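Local coordinates for ORF12 (Lactococcus phage p2, PDB 3D8L), which probably acts as a chaperone for the tape measure protein, helping to keep it in solution during phage tail assembly, at residues D39-L50 with F64-T75. The protein carries 1 engineered substitution. Numbering follows the deposited sequence.
Sequences DLMEFVQYGLYL and FSDFRSSFEFDT
Phe-64 drives the edge of its ring into the face of Phe-43 in a T-shaped pair, with centroids 4.9 Å apart and planes at 86°. Its CZ stands over the centre of the Phe-43 ring, while CE1 passes beside the backbone O of Phe-43. Phenylalanine suits the place: its flat ring offers an edge to Phe-43 and fills, as a knob, the hole framed by Phe-43, Tyr-46, Gly-47 and Leu-50. Gly-47, with no side chain, lets Phe-64 CE1 come to 3.5 Å from the backbone N of Gly-47. At the rim of Phe-43 lies Arg-68, whose guanidinium presents a face to CD1, with CZ 3.6 Å from that atom. Bends at chi2 and chi3 swing the guanidinium across to helix 37-53, where it grips Asp-39 end-on: NH1 donates to OD1 at 2.8 Å and NH2 to OD2 at 3.1 Å, both nearly straight. The carboxylate and guanidinium are almost coplanar, a geometry that favours this two-pronged salt bridge at the partly exposed border.

The segments belong to consecutive helices, 37-53 and 57-70, an antiparallel hairpin in this all-helical protein; helix 7-15 touches Phe-43 and Phe-64. At Phe-71, the first residue past helix 57-70 and one with positive phi, the chain turns and runs back alongside helix 37-53.

On this return Phe-73 joins Phe-67 and Tyr-46, one from each helix, in an aromatic cluster. Tyr-46 turns an edge toward the face of Phe-67 in an offset edge-to-face pair, and Phe-73 CB sits over the centre of the tyrosine ring. Phe-73 CG lies between its backbone N and carbonyl carbon (chi1 75°), which carries the ring past Tyr-46 CB toward Glu-42 and Gln-45. Thr-75 serves two surroundings: CA lies over the face of Tyr-49 and the CG2 methyl against Tyr-49 CB, while its hydroxyl is hydrogen-bonded to the backbone O of Lys-78.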
ATOM      1  N   ASP A  39      -8.245   6.183 -27.763  1.00 63.01           N
ATOM      2  CA  ASP A  39      -9.224   5.119 -27.663  1.00 62.64           C
ATOM      3  C   ASP A  39      -8.605   3.915 -26.992  1.00 62.17           C
ATOM      4  O   ASP A  39      -9.262   3.213 -26.263  1.00 62.08           O
ATOM      5  CB  ASP A  39      -9.736   4.737 -29.043  1.00 62.98           C
ATOM      6  CG  ASP A  39     -10.864   3.735 -28.990  1.00 63.33           C
ATOM      7  OD1 ASP A  39     -11.832   3.969 -28.251  1.00 64.91           O
ATOM      8  OD2 ASP A  39     -10.792   2.713 -29.697  1.00 63.47           O
ATOM      9  N   LEU A  40      -7.332   3.663 -27.204  1.00 62.15           N
ATOM     10  CA  LEU A  40      -6.724   2.531 -26.502  1.00 62.33           C
ATOM     11  C   LEU A  40      -6.720   2.732 -24.987  1.00 62.20           C
ATOM     12  O   LEU A  40      -7.115   1.836 -24.245  1.00 62.33           O
ATOM     13  CB  LEU A  40      -5.296   2.289 -26.968  1.00 62.57           C
ATOM     14  CG  LEU A  40      -4.984   0.839 -27.304  1.00 62.18           C
ATOM     15  CD1 LEU A  40      -3.465   0.685 -27.368  1.00 62.10           C
ATOM     16  CD2 LEU A  40      -5.640  -0.135 -26.330  1.00 60.87           C
ATOM     17  N   MET A  41      -6.280   3.907 -24.540  1.00 61.83           N
ATOM     18  CA  MET A  41      -6.224   4.195 -23.112  1.00 61.70           C
ATOM     19  C   MET A  41      -7.590   4.106 -22.438  1.00 61.92           C
ATOM     20  O   MET A  41      -7.712   3.558 -21.348  1.00 61.22           O
ATOM     21  CB  MET A  41      -5.623   5.557 -22.864  1.00 61.40           C
ATOM     22  CG  MET A  41      -4.124   5.607 -23.024  1.00 60.76           C
ATOM     23  SD  MET A  41      -3.715   7.233 -22.472  1.00 60.20           S
ATOM     24  CE  MET A  41      -2.629   7.800 -23.767  1.00 60.38           C
ATOM     25  N   GLU A  42      -8.619   4.621 -23.098  1.00 62.29           N
ATOM     26  CA  GLU A  42      -9.970   4.615 -22.510  1.00 62.65           C
ATOM     27  C   GLU A  42     -10.562   3.197 -22.535  1.00 62.85           C
ATOM     28  O   GLU A  42     -11.287   2.781 -21.617  1.00 62.85           O
ATOM     29  CB  GLU A  42     -10.883   5.621 -23.222  1.00 62.28           C
ATOM     30  CG  GLU A  42     -10.273   6.984 -23.202  1.00 62.63           C
ATOM     31  CD  GLU A  42     -11.160   8.094 -23.730  1.00 63.18           C
ATOM     32  OE1 GLU A  42     -12.322   7.795 -24.090  1.00 65.75           O
ATOM     33  OE2 GLU A  42     -10.679   9.268 -23.772  1.00 61.98           O
ATOM     34  N   PHE A  43     -10.223   2.442 -23.568  1.00 63.01           N
ATOM     35  CA  PHE A  43     -10.648   1.040 -23.639  1.00 63.34           C
ATOM     36  C   PHE A  43     -10.158   0.358 -22.387  1.00 63.64           C
ATOM     37  O   PHE A  43     -10.960  -0.238 -21.675  1.00 64.47           O
ATOM     38  CB  PHE A  43     -10.067   0.373 -24.874  1.00 63.20           C
ATOM     39  CG  PHE A  43     -10.598  -0.984 -25.175  1.00 62.59           C
ATOM     40  CD1 PHE A  43     -11.442  -1.179 -26.283  1.00 63.27           C
ATOM     41  CD2 PHE A  43     -10.174  -2.087 -24.453  1.00 63.24           C
ATOM     42  CE1 PHE A  43     -11.898  -2.476 -26.665  1.00 63.24           C
ATOM     43  CE2 PHE A  43     -10.624  -3.403 -24.804  1.00 64.69           C
ATOM     44  CZ  PHE A  43     -11.493  -3.595 -25.926  1.00 63.14           C
ATOM     45  N   VAL A  44      -8.864   0.498 -22.081  1.00 63.55           N
ATOM     46  CA  VAL A  44      -8.297  -0.204 -20.927  1.00 63.27           C
ATOM     47  C   VAL A  44      -8.819   0.389 -19.631  1.00 63.41           C
ATOM     48  O   VAL A  44      -9.283  -0.345 -18.788  1.00 63.84           O
ATOM     49  CB  VAL A  44      -6.781  -0.178 -20.923  1.00 63.22           C
ATOM     50  CG1 VAL A  44      -6.282  -0.906 -19.715  1.00 62.68           C
ATOM     51  CG2 VAL A  44      -6.237  -0.794 -22.209  1.00 62.12           C
ATOM     52  N   GLN A  45      -8.781   1.712 -19.506  1.00 63.43           N
ATOM     53  CA  GLN A  45      -9.305   2.406 -18.331  1.00 63.44           C
ATOM     54  C   GLN A  45     -10.679   1.884 -17.904  1.00 63.82           C
ATOM     55  O   GLN A  45     -10.881   1.500 -16.739  1.00 63.83           O
ATOM     56  CB  GLN A  45      -9.390   3.922 -18.571  1.00 62.93           C
ATOM     57  CG  GLN A  45      -9.869   4.650 -17.330  1.00 63.12           C
ATOM     58  CD  GLN A  45      -9.817   6.169 -17.389  1.00 62.29           C
ATOM     59  OE1 GLN A  45      -9.858   6.818 -16.347  1.00 59.00           O
ATOM     60  NE2 GLN A  45      -9.764   6.740 -18.592  1.00 61.12           N
ATOM     61  N   TYR A  46     -11.621   1.870 -18.838  1.00 64.46           N
ATOM     62  CA  TYR A  46     -13.023   1.557 -18.471  1.00 64.86           C
ATOM     63  C   TYR A  46     -13.172   0.084 -18.288  1.00 65.27           C
ATOM     64  O   TYR A  46     -13.902  -0.344 -17.389  1.00 66.05           O
ATOM     65  CB  TYR A  46     -14.043   2.038 -19.515  1.00 65.03           C
ATOM     66  CG  TYR A  46     -15.491   1.943 -19.092  1.00 64.70           C
ATOM     67  CD1 TYR A  46     -15.897   2.271 -17.813  1.00 65.84           C
ATOM     68  CD2 TYR A  46     -16.470   1.572 -19.997  1.00 66.07           C
ATOM     69  CE1 TYR A  46     -17.241   2.197 -17.445  1.00 65.25           C
ATOM     70  CE2 TYR A  46     -17.801   1.469 -19.623  1.00 64.88           C
ATOM     71  CZ  TYR A  46     -18.172   1.789 -18.348  1.00 64.53           C
ATOM     72  OH  TYR A  46     -19.485   1.724 -17.980  1.00 64.84           O
ATOM     73  N   GLY A  47     -12.468  -0.675 -19.133  1.00 65.02           N
ATOM     74  CA  GLY A  47     -12.422  -2.144 -19.047  1.00 64.78           C
ATOM     75  C   GLY A  47     -11.874  -2.647 -17.728  1.00 64.60           C
ATOM     76  O   GLY A  47     -12.436  -3.546 -17.107  1.00 64.48           O
ATOM     77  N   LEU A  48     -10.780  -2.034 -17.294  1.00 64.57           N
ATOM     78  CA  LEU A  48     -10.138  -2.376 -16.026  1.00 64.15           C
ATOM     79  C   LEU A  48     -11.061  -1.941 -14.880  1.00 63.94           C
ATOM     80  O   LEU A  48     -11.212  -2.661 -13.893  1.00 63.25           O
ATOM     81  CB  LEU A  48      -8.771  -1.680 -15.913  1.00 63.71           C
ATOM     82  CG  LEU A  48      -7.649  -2.468 -15.276  1.00 63.73           C
ATOM     83  CD1 LEU A  48      -6.437  -1.571 -15.018  1.00 63.20           C
ATOM     84  CD2 LEU A  48      -8.145  -3.092 -13.985  1.00 64.62           C
ATOM     85  N   TYR A  49     -11.678  -0.764 -15.018  1.00 63.73           N
ATOM     86  CA  TYR A  49     -12.573  -0.286 -13.975  1.00 63.79           C
ATOM     87  C   TYR A  49     -13.675  -1.310 -13.758  1.00 63.75           C
ATOM     88  O   TYR A  49     -13.961  -1.718 -12.632  1.00 63.18           O
ATOM     89  CB  TYR A  49     -13.221   1.044 -14.356  1.00 63.84           C
ATOM     90  CG  TYR A  49     -14.301   1.447 -13.383  1.00 63.56           C
ATOM     91  CD1 TYR A  49     -13.970   1.942 -12.154  1.00 64.12           C
ATOM     92  CD2 TYR A  49     -15.634   1.277 -13.668  1.00 62.80           C
ATOM     93  CE1 TYR A  49     -14.920   2.287 -11.247  1.00 64.17           C
ATOM     94  CE2 TYR A  49     -16.608   1.620 -12.744  1.00 62.96           C
ATOM     95  CZ  TYR A  49     -16.241   2.137 -11.534  1.00 63.34           C
ATOM     96  OH  TYR A  49     -17.164   2.530 -10.567  1.00 63.74           O
ATOM     97  N   LEU A  50     -14.306  -1.712 -14.857  1.00 63.95           N
ATOM     98  CA  LEU A  50     -15.382  -2.688 -14.784  1.00 63.99           C
ATOM     99  C   LEU A  50     -14.846  -4.019 -14.210  1.00 64.09           C
ATOM    100  O   LEU A  50     -15.464  -4.577 -13.303  1.00 64.23           O
ATOM    101  CB  LEU A  50     -16.094  -2.844 -16.149  1.00 64.18           C
ATOM    102  CG  LEU A  50     -16.966  -1.652 -16.617  1.00 63.69           C
ATOM    103  CD1 LEU A  50     -17.510  -1.840 -18.026  1.00 63.33           C
ATOM    104  CD2 LEU A  50     -18.100  -1.430 -15.689  1.00 63.14           C
ATOM    105  N   PHE A  64     -19.904  -1.748 -21.167  1.00 62.84           N
ATOM    106  CA  PHE A  64     -18.715  -1.547 -21.987  1.00 62.37           C
ATOM    107  C   PHE A  64     -19.132  -1.518 -23.455  1.00 62.11           C
ATOM    108  O   PHE A  64     -18.655  -0.725 -24.245  1.00 62.35           O
ATOM    109  CB  PHE A  64     -17.725  -2.680 -21.739  1.00 62.42           C
ATOM    110  CG  PHE A  64     -16.348  -2.417 -22.278  1.00 62.69           C
ATOM    111  CD1 PHE A  64     -15.456  -1.616 -21.575  1.00 63.14           C
ATOM    112  CD2 PHE A  64     -15.938  -2.971 -23.488  1.00 62.30           C
ATOM    113  CE1 PHE A  64     -14.182  -1.370 -22.069  1.00 62.98           C
ATOM    114  CE2 PHE A  64     -14.665  -2.728 -23.995  1.00 61.81           C
ATOM    115  CZ  PHE A  64     -13.780  -1.942 -23.287  1.00 62.26           C
ATOM    116  N   SER A  65     -20.041  -2.390 -23.819  1.00 61.55           N
ATOM    117  CA  SER A  65     -20.530  -2.400 -25.172  1.00 61.16           C
ATOM    118  C   SER A  65     -21.061  -1.030 -25.607  1.00 60.65           C
ATOM    119  O   SER A  65     -20.768  -0.564 -26.712  1.00 60.14           O
ATOM    120  CB  SER A  65     -21.610  -3.454 -25.281  1.00 60.81           C
ATOM    121  OG  SER A  65     -21.962  -3.611 -26.617  1.00 61.10           O
ATOM    122  N   ASP A  66     -21.825  -0.383 -24.730  1.00 60.61           N
ATOM    123  CA  ASP A  66     -22.346   0.976 -24.994  1.00 60.84           C
ATOM    124  C   ASP A  66     -21.224   2.013 -25.097  1.00 60.76           C
ATOM    125  O   ASP A  66     -21.280   2.956 -25.877  1.00 60.64           O
ATOM    126  CB  ASP A  66     -23.271   1.446 -23.872  1.00 60.68           C
ATOM    127  CG  ASP A  66     -24.517   0.619 -23.740  1.00 60.88           C
ATOM    128  OD1 ASP A  66     -24.824  -0.233 -24.604  1.00 61.36           O
ATOM    129  OD2 ASP A  66     -25.206   0.858 -22.744  1.00 61.73           O
ATOM    130  N   PHE A  67     -20.214   1.847 -24.261  1.00 60.79           N
ATOM    131  CA  PHE A  67     -19.031   2.663 -24.357  1.00 60.46           C
ATOM    132  C   PHE A  67     -18.394   2.525 -25.716  1.00 60.56           C
ATOM    133  O   PHE A  67     -17.857   3.491 -26.235  1.00 61.55           O
ATOM    134  CB  PHE A  67     -18.038   2.278 -23.295  1.00 60.28           C
ATOM    135  CG  PHE A  67     -16.668   2.723 -23.585  1.00 60.74           C
ATOM    136  CD1 PHE A  67     -16.321   4.036 -23.450  1.00 61.44           C
ATOM    137  CD2 PHE A  67     -15.700   1.818 -23.985  1.00 60.89           C
ATOM    138  CE1 PHE A  67     -15.015   4.430 -23.717  1.00 61.80           C
ATOM    139  CE2 PHE A  67     -14.417   2.210 -24.242  1.00 59.95           C
ATOM    140  CZ  PHE A  67     -14.068   3.498 -24.119  1.00 60.45           C
ATOM    141  N   ARG A  68     -18.448   1.346 -26.318  1.00 60.34           N
ATOM    142  CA  ARG A  68     -17.791   1.168 -27.593  1.00 59.90           C
ATOM    143  C   ARG A  68     -18.496   1.910 -28.687  1.00 59.60           C
ATOM    144  O   ARG A  68     -17.841   2.354 -29.605  1.00 59.64           O
ATOM    145  CB  ARG A  68     -17.597  -0.304 -27.938  1.00 59.80           C
ATOM    146  CG  ARG A  68     -16.665  -1.014 -26.991  1.00 60.09           C
ATOM    147  CD  ARG A  68     -15.345  -0.270 -26.798  1.00 60.77           C
ATOM    148  NE  ARG A  68     -14.548  -0.247 -28.027  1.00 61.18           N
ATOM    149  CZ  ARG A  68     -13.695   0.723 -28.377  1.00 61.93           C
ATOM    150  NH1 ARG A  68     -13.502   1.806 -27.636  1.00 62.72           N
ATOM    151  NH2 ARG A  68     -13.024   0.617 -29.501  1.00 61.77           N
ATOM    152  N   SER A  69     -19.807   2.093 -28.592  1.00 59.72           N
ATOM    153  CA  SER A  69     -20.505   2.922 -29.597  1.00 59.85           C
ATOM    154  C   SER A  69     -20.544   4.403 -29.247  1.00 59.65           C
ATOM    155  O   SER A  69     -20.521   5.229 -30.147  1.00 60.25           O
ATOM    156  CB  SER A  69     -21.916   2.423 -29.843  1.00 59.78           C
ATOM    157  OG  SER A  69     -22.417   1.916 -28.633  1.00 61.41           O
ATOM    158  N   SER A  70     -20.597   4.753 -27.966  1.00 59.46           N
ATOM    159  CA  SER A  70     -20.677   6.163 -27.587  1.00 59.59           C
ATOM    160  C   SER A  70     -19.363   6.781 -27.120  1.00 59.91           C
ATOM    161  O   SER A  70     -19.248   7.990 -27.094  1.00 60.66           O
ATOM    162  CB  SER A  70     -21.690   6.349 -26.473  1.00 59.06           C
ATOM    163  OG  SER A  70     -21.155   5.904 -25.255  1.00 59.13           O
ATOM    164  N   PHE A  71     -18.395   5.977 -26.695  1.00 59.70           N
ATOM    165  CA  PHE A  71     -17.202   6.502 -26.024  1.00 59.74           C
ATOM    166  C   PHE A  71     -17.489   7.273 -24.737  1.00 59.92           C
ATOM    167  O   PHE A  71     -16.586   7.890 -24.188  1.00 60.39           O
ATOM    168  CB  PHE A  71     -16.360   7.333 -27.004  1.00 59.35           C
ATOM    169  CG  PHE A  71     -16.148   6.635 -28.304  1.00 59.82           C
ATOM    170  CD1 PHE A  71     -16.536   7.194 -29.477  1.00 59.07           C
ATOM    171  CD2 PHE A  71     -15.640   5.337 -28.331  1.00 60.63           C
ATOM    172  CE1 PHE A  71     -16.366   6.510 -30.647  1.00 58.77           C
ATOM    173  CE2 PHE A  71     -15.479   4.661 -29.513  1.00 58.27           C
ATOM    174  CZ  PHE A  71     -15.847   5.249 -30.656  1.00 58.22           C
ATOM    175  N   GLU A  72     -18.721   7.212 -24.236  1.00 60.11           N
ATOM    176  CA  GLU A  72     -19.057   7.832 -22.968  1.00 60.44           C
ATOM    177  C   GLU A  72     -18.826   6.826 -21.868  1.00 61.12           C
ATOM    178  O   GLU A  72     -19.247   5.664 -22.005  1.00 61.79           O
ATOM    179  CB  GLU A  72     -20.523   8.217 -22.909  1.00 60.45           C
ATOM    180  CG  GLU A  72     -20.966   9.272 -23.880  1.00 61.15           C
ATOM    181  CD  GLU A  72     -22.347   9.801 -23.553  1.00 60.33           C
ATOM    182  OE1 GLU A  72     -23.282   8.996 -23.356  1.00 59.52           O
ATOM    183  OE2 GLU A  72     -22.490  11.030 -23.488  1.00 61.28           O
ATOM    184  N   PHE A  73     -18.190   7.250 -20.770  1.00 61.26           N
ATOM    185  CA  PHE A  73     -17.972   6.352 -19.640  1.00 61.29           C
ATOM    186  C   PHE A  73     -17.682   7.093 -18.333  1.00 61.20           C
ATOM    187  O   PHE A  73     -17.726   8.321 -18.262  1.00 60.66           O
ATOM    188  CB  PHE A  73     -16.860   5.324 -19.969  1.00 61.76           C
ATOM    189  CG  PHE A  73     -15.458   5.895 -19.931  1.00 62.04           C
ATOM    190  CD1 PHE A  73     -14.994   6.706 -20.952  1.00 61.77           C
ATOM    191  CD2 PHE A  73     -14.597   5.593 -18.890  1.00 62.20           C
ATOM    192  CE1 PHE A  73     -13.706   7.237 -20.920  1.00 61.55           C
ATOM    193  CE2 PHE A  73     -13.306   6.121 -18.868  1.00 62.29           C
ATOM    194  CZ  PHE A  73     -12.869   6.949 -19.885  1.00 61.40           C
ATOM    195  N   ASP A  74     -17.443   6.306 -17.293  1.00 61.69           N
ATOM    196  CA  ASP A  74     -17.156   6.791 -15.959  1.00 62.09           C
ATOM    197  C   ASP A  74     -16.460   5.693 -15.201  1.00 62.33           C
ATOM    198  O   ASP A  74     -16.865   4.534 -15.305  1.00 63.01           O
ATOM    199  CB  ASP A  74     -18.430   7.081 -15.217  1.00 62.43           C
ATOM    200  CG  ASP A  74     -18.187   7.867 -13.958  1.00 65.14           C
ATOM    201  OD1 ASP A  74     -17.614   8.986 -14.031  1.00 69.54           O
ATOM    202  OD2 ASP A  74     -18.589   7.382 -12.886  1.00 69.66           O
ATOM    203  N   THR A  75     -15.426   6.048 -14.444  1.00 62.01           N
ATOM    204  CA  THR A  75     -14.692   5.095 -13.627  1.00 61.55           C
ATOM    205  C   THR A  75     -14.546   5.729 -12.270  1.00 61.24           C
ATOM    206  O   THR A  75     -13.545   5.590 -11.601  1.00 61.26           O
ATOM    207  CB  THR A  75     -13.325   4.843 -14.189  1.00 61.47           C
ATOM    208  OG1 THR A  75     -12.589   6.080 -14.174  1.00 62.21           O
ATOM    209  CG2 THR A  75     -13.410   4.287 -15.601  1.00 60.81           C
TER